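Local coordinates for protein manganese lipoxygenase (Gaeumannomyces graminis, PDB 5FX8) that uses a catalytic manganese ion to oxygenate linoleic and alpha-linolenic acids to their 11S- and 13R-hydroperoxides, at residues T224-G236 and H496-K508. Residues are numbered along the deposited sequence; the frame is centred on the assembly and turned at random.
Sequences TPQPGRYAAACQG and HPAALYAPIPTAK
Tyr-230 and Leu-500 face each other as a lone antiparallel, hydrogen-bonded bridge, in which Tyr-230 N donates to Leu-500 O at 2.8 Å while a water bound to Tyr-230 O also accepts from Leu-500 N. The same Leu-500 carbonyl receives a CA-H...O contact from Arg-229 CA, at 3.4 Å. With its CG anti to the carbonyl carbon (chi1 -49°), the Tyr-230 ring lies flat over the backbone joining Ala-502 to Pro-503: Ala-502 C sits 3.3 Å from Tyr-230 CD1, near the rim of the ring, and Pro-503 CG makes a CH-pi contact 4.0 Å from the ring centroid. The bridge joins two irregular parts of the lipoxygenase fold, the lead-in to strand 235-241 and the loop between helices 485-490 and 526-539, away from the manganese site. On one side of it, at the last position of the type II turn from Gln-226 to Arg-229, the arginine chain bends at chi2 (-60°) and runs alongside Tyr-501. Tyr-501 CE2 comes over one guanidinium face, 3.5 Å from Arg-229 CZ, with the two planes inclined by 41°. On the other side, Ile-504 rests its CG1 3.8 Å from Ala-231 O and sets its CD1 against Ala-232 CB, 4.3 Å away, while its side chain also touches Met-277 of helix 268-305.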
ATOM      1  N   THR A 224     -12.124   6.098  24.430  1.00 13.86           N
ATOM      2  CA  THR A 224     -11.304   6.855  25.344  1.00 12.13           C
ATOM      3  C   THR A 224      -9.873   6.884  24.853  1.00 13.76           C
ATOM      4  O   THR A 224      -9.282   5.822  24.640  1.00 14.61           O
ATOM      5  CB  THR A 224     -11.341   6.229  26.734  1.00 12.08           C
ATOM      6  OG1 THR A 224     -12.701   6.016  27.121  1.00 17.22           O
ATOM      7  CG2 THR A 224     -10.631   7.108  27.739  1.00 10.04           C
ATOM      8  N   PRO A 225      -9.266   8.052  24.714  1.00 12.51           N
ATOM      9  CA  PRO A 225      -7.890   8.108  24.235  1.00 11.98           C
ATOM     10  C   PRO A 225      -6.914   7.466  25.204  1.00 15.56           C
ATOM     11  O   PRO A 225      -7.166   7.339  26.402  1.00 19.38           O
ATOM     12  CB  PRO A 225      -7.630   9.606  24.114  1.00 13.20           C
ATOM     13  CG  PRO A 225      -8.937  10.196  24.009  1.00 14.79           C
ATOM     14  CD  PRO A 225      -9.822   9.395  24.877  1.00 13.93           C
ATOM     15  N   GLN A 226      -5.778   7.056  24.656  1.00 15.60           N
ATOM     16  CA  GLN A 226      -4.675   6.615  25.479  1.00 15.49           C
ATOM     17  C   GLN A 226      -4.185   7.767  26.346  1.00 17.22           C
ATOM     18  O   GLN A 226      -4.224   8.924  25.925  1.00 23.27           O
ATOM     19  CB  GLN A 226      -3.523   6.129  24.616  1.00 17.71           C
ATOM     20  CG  GLN A 226      -3.826   5.005  23.661  1.00 12.77           C
ATOM     21  CD  GLN A 226      -2.571   4.586  22.984  1.00 16.95           C
ATOM     22  OE1 GLN A 226      -1.752   3.896  23.579  1.00 20.77           O
ATOM     23  NE2 GLN A 226      -2.375   5.032  21.757  1.00 13.32           N
ATOM     24  N   PRO A 227      -3.683   7.476  27.541  1.00 19.58           N
ATOM     25  CA  PRO A 227      -3.149   8.544  28.400  1.00 18.03           C
ATOM     26  C   PRO A 227      -2.073   9.358  27.700  1.00 16.52           C
ATOM     27  O   PRO A 227      -1.245   8.827  26.962  1.00 18.96           O
ATOM     28  CB  PRO A 227      -2.582   7.778  29.604  1.00 20.48           C
ATOM     29  CG  PRO A 227      -2.448   6.355  29.138  1.00 22.07           C
ATOM     30  CD  PRO A 227      -3.549   6.145  28.150  1.00 18.36           C
ATOM     31  N   GLY A 228      -2.080  10.662  27.948  1.00 16.69           N
ATOM     32  CA  GLY A 228      -1.219  11.567  27.223  1.00 17.73           C
ATOM     33  C   GLY A 228      -1.684  11.891  25.816  1.00 22.75           C
ATOM     34  O   GLY A 228      -1.050  12.715  25.152  1.00 23.53           O
ATOM     35  N   ARG A 229      -2.770  11.257  25.351  1.00 19.93           N
ATOM     36  CA  ARG A 229      -3.406  11.463  24.066  1.00 19.55           C
ATOM     37  C   ARG A 229      -4.817  11.983  24.248  1.00 19.70           C
ATOM     38  O   ARG A 229      -5.486  11.713  25.245  1.00 15.77           O
ATOM     39  CB  ARG A 229      -3.500  10.181  23.258  1.00 18.87           C
ATOM     40  CG  ARG A 229      -2.198   9.470  23.148  1.00 18.54           C
ATOM     41  CD  ARG A 229      -1.107  10.283  22.484  1.00 18.00           C
ATOM     42  NE  ARG A 229       0.118   9.533  22.361  1.00 20.30           N
ATOM     43  CZ  ARG A 229       1.139   9.634  23.225  1.00 26.48           C
ATOM     44  NH1 ARG A 229       1.113  10.404  24.304  1.00 26.34           N
ATOM     45  NH2 ARG A 229       2.220   8.924  23.033  1.00 23.24           N
ATOM     46  N   TYR A 230      -5.271  12.704  23.239  1.00 16.17           N
ATOM     47  CA  TYR A 230      -6.580  13.305  23.287  1.00 16.56           C
ATOM     48  C   TYR A 230      -7.209  13.200  21.909  1.00 17.36           C
ATOM     49  O   TYR A 230      -6.527  12.936  20.921  1.00 16.11           O
ATOM     50  CB  TYR A 230      -6.469  14.747  23.754  1.00 18.98           C
ATOM     51  CG  TYR A 230      -5.645  14.895  24.989  1.00 17.87           C
ATOM     52  CD1 TYR A 230      -4.268  15.034  24.919  1.00 18.25           C
ATOM     53  CD2 TYR A 230      -6.246  14.904  26.236  1.00 19.41           C
ATOM     54  CE1 TYR A 230      -3.520  15.165  26.049  1.00 19.74           C
ATOM     55  CE2 TYR A 230      -5.512  15.054  27.375  1.00 17.47           C
ATOM     56  CZ  TYR A 230      -4.155  15.183  27.286  1.00 19.58           C
ATOM     57  OH  TYR A 230      -3.422  15.327  28.439  1.00 22.59           O
ATOM     58  N   ALA A 231      -8.521  13.408  21.848  1.00 17.14           N
ATOM     59  CA  ALA A 231      -9.249  13.261  20.597  1.00 16.13           C
ATOM     60  C   ALA A 231     -10.660  13.793  20.770  1.00 17.05           C
ATOM     61  O   ALA A 231     -11.202  13.760  21.873  1.00 19.57           O
ATOM     62  CB  ALA A 231      -9.299  11.797  20.151  1.00 15.04           C
ATOM     63  N   ALA A 232     -11.264  14.246  19.670  1.00 16.90           N
ATOM     64  CA  ALA A 232     -12.633  14.738  19.682  1.00 17.44           C
ATOM     65  C   ALA A 232     -13.546  13.698  19.043  1.00 16.01           C
ATOM     66  O   ALA A 232     -13.178  12.531  18.928  1.00 21.88           O
ATOM     67  CB  ALA A 232     -12.710  16.101  18.985  1.00 16.99           C
ATOM     68  N   ALA A 233     -14.747  14.112  18.653  1.00 14.27           N
ATOM     69  CA  ALA A 233     -15.644  13.263  17.882  1.00 15.39           C
ATOM     70  C   ALA A 233     -16.379  14.181  16.894  1.00 16.76           C
ATOM     71  O   ALA A 233     -17.576  14.440  16.972  1.00 16.82           O
ATOM     72  CB  ALA A 233     -16.593  12.482  18.785  1.00 13.45           C
ATOM     73  N   CYS A 234     -15.633  14.705  15.931  1.00 13.72           N
ATOM     74  CA  CYS A 234     -16.110  15.852  15.175  1.00 14.21           C
ATOM     75  C   CYS A 234     -17.231  15.491  14.215  1.00 14.30           C
ATOM     76  O   CYS A 234     -17.257  14.415  13.617  1.00 18.71           O
ATOM     77  CB  CYS A 234     -14.971  16.483  14.398  1.00 13.00           C
ATOM     78  SG  CYS A 234     -13.841  17.344  15.462  1.00 21.25           S
ATOM     79  N   GLN A 235     -18.177  16.399  14.097  1.00 16.33           N
ATOM     80  CA  GLN A 235     -19.106  16.432  12.990  1.00 12.85           C
ATOM     81  C   GLN A 235     -18.729  17.656  12.189  1.00 14.53           C
ATOM     82  O   GLN A 235     -18.596  18.740  12.750  1.00 14.95           O
ATOM     83  CB  GLN A 235     -20.546  16.530  13.466  1.00 13.93           C
ATOM     84  CG  GLN A 235     -21.010  15.365  14.245  1.00 16.18           C
ATOM     85  CD  GLN A 235     -22.428  15.529  14.662  1.00 16.40           C
ATOM     86  OE1 GLN A 235     -23.278  14.706  14.335  1.00 16.25           O
ATOM     87  NE2 GLN A 235     -22.711  16.600  15.378  1.00 16.19           N
ATOM     88  N   GLY A 236     -18.521  17.477  10.892  1.00 14.19           N
ATOM     89  CA  GLY A 236     -18.206  18.569   9.997  1.00 12.76           C
ATOM     90  C   GLY A 236     -19.387  18.828   9.079  1.00 12.63           C
ATOM     91  O   GLY A 236     -19.944  17.898   8.493  1.00 16.95           O
ATOM     92  N   HIS A 496      -2.762  16.745   9.543  1.00 13.43           N
ATOM     93  CA  HIS A 496      -3.333  15.418   9.756  1.00 12.75           C
ATOM     94  C   HIS A 496      -2.541  14.594  10.754  1.00 11.85           C
ATOM     95  O   HIS A 496      -1.843  13.652  10.364  1.00 17.53           O
ATOM     96  CB  HIS A 496      -3.388  14.637   8.452  1.00 14.87           C
ATOM     97  CG  HIS A 496      -4.118  15.334   7.358  1.00 14.95           C
ATOM     98  ND1 HIS A 496      -3.475  16.085   6.402  1.00 18.56           N
ATOM     99  CD2 HIS A 496      -5.434  15.373   7.051  1.00 16.69           C
ATOM    100  CE1 HIS A 496      -4.365  16.558   5.554  1.00 14.58           C
ATOM    101  NE2 HIS A 496      -5.562  16.142   5.927  1.00 20.00           N
ATOM    102  N   PRO A 497      -2.671  14.871  12.047  1.00 11.22           N
ATOM    103  CA  PRO A 497      -1.928  14.098  13.049  1.00 11.41           C
ATOM    104  C   PRO A 497      -2.630  12.819  13.482  1.00 11.66           C
ATOM    105  O   PRO A 497      -3.842  12.775  13.692  1.00 11.55           O
ATOM    106  CB  PRO A 497      -1.823  15.079  14.217  1.00 11.52           C
ATOM    107  CG  PRO A 497      -3.031  15.875  14.122  1.00 14.65           C
ATOM    108  CD  PRO A 497      -3.413  15.981  12.656  1.00 13.23           C
ATOM    109  N   ALA A 498      -1.842  11.757  13.612  1.00 10.45           N
ATOM    110  CA  ALA A 498      -2.388  10.507  14.112  1.00 10.85           C
ATOM    111  C   ALA A 498      -2.926  10.641  15.534  1.00 12.93           C
ATOM    112  O   ALA A 498      -3.889   9.968  15.893  1.00 12.41           O
ATOM    113  CB  ALA A 498      -1.326   9.430  14.057  1.00 11.06           C
ATOM    114  N   ALA A 499      -2.341  11.509  16.350  1.00 13.27           N
ATOM    115  CA  ALA A 499      -2.824  11.704  17.702  1.00 13.12           C
ATOM    116  C   ALA A 499      -2.777  13.179  18.068  1.00 16.91           C
ATOM    117  O   ALA A 499      -1.987  13.943  17.516  1.00 14.34           O
ATOM    118  CB  ALA A 499      -1.993  10.896  18.706  1.00 13.20           C
ATOM    119  N   LEU A 500      -3.607  13.572  19.028  1.00 16.14           N
ATOM    120  CA  LEU A 500      -3.527  14.906  19.610  1.00 17.91           C
ATOM    121  C   LEU A 500      -2.881  14.826  20.986  1.00 18.68           C
ATOM    122  O   LEU A 500      -3.197  13.935  21.779  1.00 18.20           O
ATOM    123  CB  LEU A 500      -4.903  15.550  19.717  1.00 17.05           C
ATOM    124  CG  LEU A 500      -5.771  15.507  18.460  1.00 17.61           C
ATOM    125  CD1 LEU A 500      -7.052  16.265  18.727  1.00 21.45           C
ATOM    126  CD2 LEU A 500      -5.039  16.102  17.271  1.00 15.69           C
ATOM    127  N   TYR A 501      -1.987  15.768  21.268  1.00 18.21           N
ATOM    128  CA  TYR A 501      -1.104  15.700  22.419  1.00 16.94           C
ATOM    129  C   TYR A 501      -1.429  16.756  23.464  1.00 19.64           C
ATOM    130  O   TYR A 501      -0.680  16.924  24.418  1.00 20.80           O
ATOM    131  CB  TYR A 501       0.355  15.797  21.956  1.00 20.11           C
ATOM    132  CG  TYR A 501       0.814  14.558  21.202  1.00 20.58           C
ATOM    133  CD1 TYR A 501       0.599  14.444  19.836  1.00 19.21           C
ATOM    134  CD2 TYR A 501       1.428  13.486  21.861  1.00 18.39           C
ATOM    135  CE1 TYR A 501       0.987  13.343  19.147  1.00 15.77           C
ATOM    136  CE2 TYR A 501       1.823  12.368  21.169  1.00 18.28           C
ATOM    137  CZ  TYR A 501       1.582  12.314  19.808  1.00 19.72           C
ATOM    138  OH  TYR A 501       1.936  11.242  19.057  1.00 27.14           O
ATOM    139  N   ALA A 502      -2.548  17.442  23.327  1.00 20.91           N
ATOM    140  CA  ALA A 502      -2.970  18.413  24.307  1.00 18.37           C
ATOM    141  C   ALA A 502      -4.479  18.321  24.412  1.00 19.65           C
ATOM    142  O   ALA A 502      -5.148  17.973  23.439  1.00 23.13           O
ATOM    143  CB  ALA A 502      -2.542  19.836  23.919  1.00 18.96           C
ATOM    144  N   PRO A 503      -5.039  18.608  25.581  1.00 21.56           N
ATOM    145  CA  PRO A 503      -6.475  18.395  25.786  1.00 20.47           C
ATOM    146  C   PRO A 503      -7.320  19.259  24.876  1.00 19.25           C
ATOM    147  O   PRO A 503      -6.947  20.375  24.513  1.00 24.32           O
ATOM    148  CB  PRO A 503      -6.681  18.785  27.253  1.00 18.61           C
ATOM    149  CG  PRO A 503      -5.381  18.609  27.853  1.00 20.10           C
ATOM    150  CD  PRO A 503      -4.369  18.988  26.831  1.00 17.66           C
ATOM    151  N   ILE A 504      -8.490  18.729  24.542  1.00 19.37           N
ATOM    152  CA  ILE A 504      -9.446  19.457  23.709  1.00 18.69           C
ATOM    153  C   ILE A 504      -9.816  20.753  24.403  1.00 19.47           C
ATOM    154  O   ILE A 504     -10.299  20.713  25.548  1.00 24.60           O
ATOM    155  CB  ILE A 504     -10.706  18.613  23.459  1.00 19.92           C
ATOM    156  CG1 ILE A 504     -10.374  17.324  22.714  1.00 18.16           C
ATOM    157  CG2 ILE A 504     -11.758  19.427  22.743  1.00 17.89           C
ATOM    158  CD1 ILE A 504      -9.603  17.544  21.508  1.00 18.87           C
ATOM    159  N   PRO A 505      -9.665  21.905  23.749  1.00 20.97           N
ATOM    160  CA  PRO A 505      -9.978  23.184  24.401  1.00 20.43           C
ATOM    161  C   PRO A 505     -11.380  23.249  24.990  1.00 21.86           C
ATOM    162  O   PRO A 505     -12.306  22.564  24.551  1.00 18.91           O
ATOM    163  CB  PRO A 505      -9.811  24.204  23.270  1.00 21.54           C
ATOM    164  CG  PRO A 505      -8.852  23.544  22.309  1.00 20.50           C
ATOM    165  CD  PRO A 505      -9.159  22.084  22.374  1.00 20.20           C
ATOM    166  N   THR A 506     -11.514  24.094  26.016  1.00 27.43           N
ATOM    167  CA  THR A 506     -12.789  24.371  26.665  1.00 24.25           C
ATOM    168  C   THR A 506     -13.306  25.784  26.416  1.00 25.13           C
ATOM    169  O   THR A 506     -14.408  26.097  26.863  1.00 28.55           O
ATOM    170  CB  THR A 506     -12.686  24.133  28.174  1.00 24.94           C
ATOM    171  OG1 THR A 506     -11.615  24.915  28.728  1.00 32.90           O
ATOM    172  CG2 THR A 506     -12.428  22.696  28.444  1.00 22.75           C
ATOM    173  N   ALA A 507     -12.553  26.641  25.729  1.00 25.30           N
ATOM    174  CA  ALA A 507     -13.012  27.979  25.360  1.00 29.49           C
ATOM    175  C   ALA A 507     -12.414  28.329  24.006  1.00 30.22           C
ATOM    176  O   ALA A 507     -11.867  27.468  23.321  1.00 36.39           O
ATOM    177  CB  ALA A 507     -12.626  29.005  26.430  1.00 34.38           C
ATOM    178  N   LYS A 508     -12.470  29.600  23.630  1.00 31.47           N
ATOM    179  CA  LYS A 508     -11.977  30.026  22.321  1.00 32.89           C
ATOM    180  C   LYS A 508     -10.638  30.753  22.455  1.00 35.88           C
ATOM    181  O   LYS A 508     -10.498  31.940  22.192  1.00 36.05           O
ATOM    182  CB  LYS A 508     -13.019  30.886  21.631  1.00 31.56           C
ATOM    183  CG  LYS A 508     -14.325  30.160  21.324  1.00 30.56           C
ATOM    184  CD  LYS A 508     -14.121  29.049  20.285  1.00 31.24           C
ATOM    185  CE  LYS A 508     -15.415  28.328  19.900  1.00 24.50           C
ATOM    186  NZ  LYS A 508     -16.013  28.833  18.630  1.00 23.53           N
TER
HETATM  187  O   HOH W   1      -5.989  11.495  18.769  1.00 20.66           O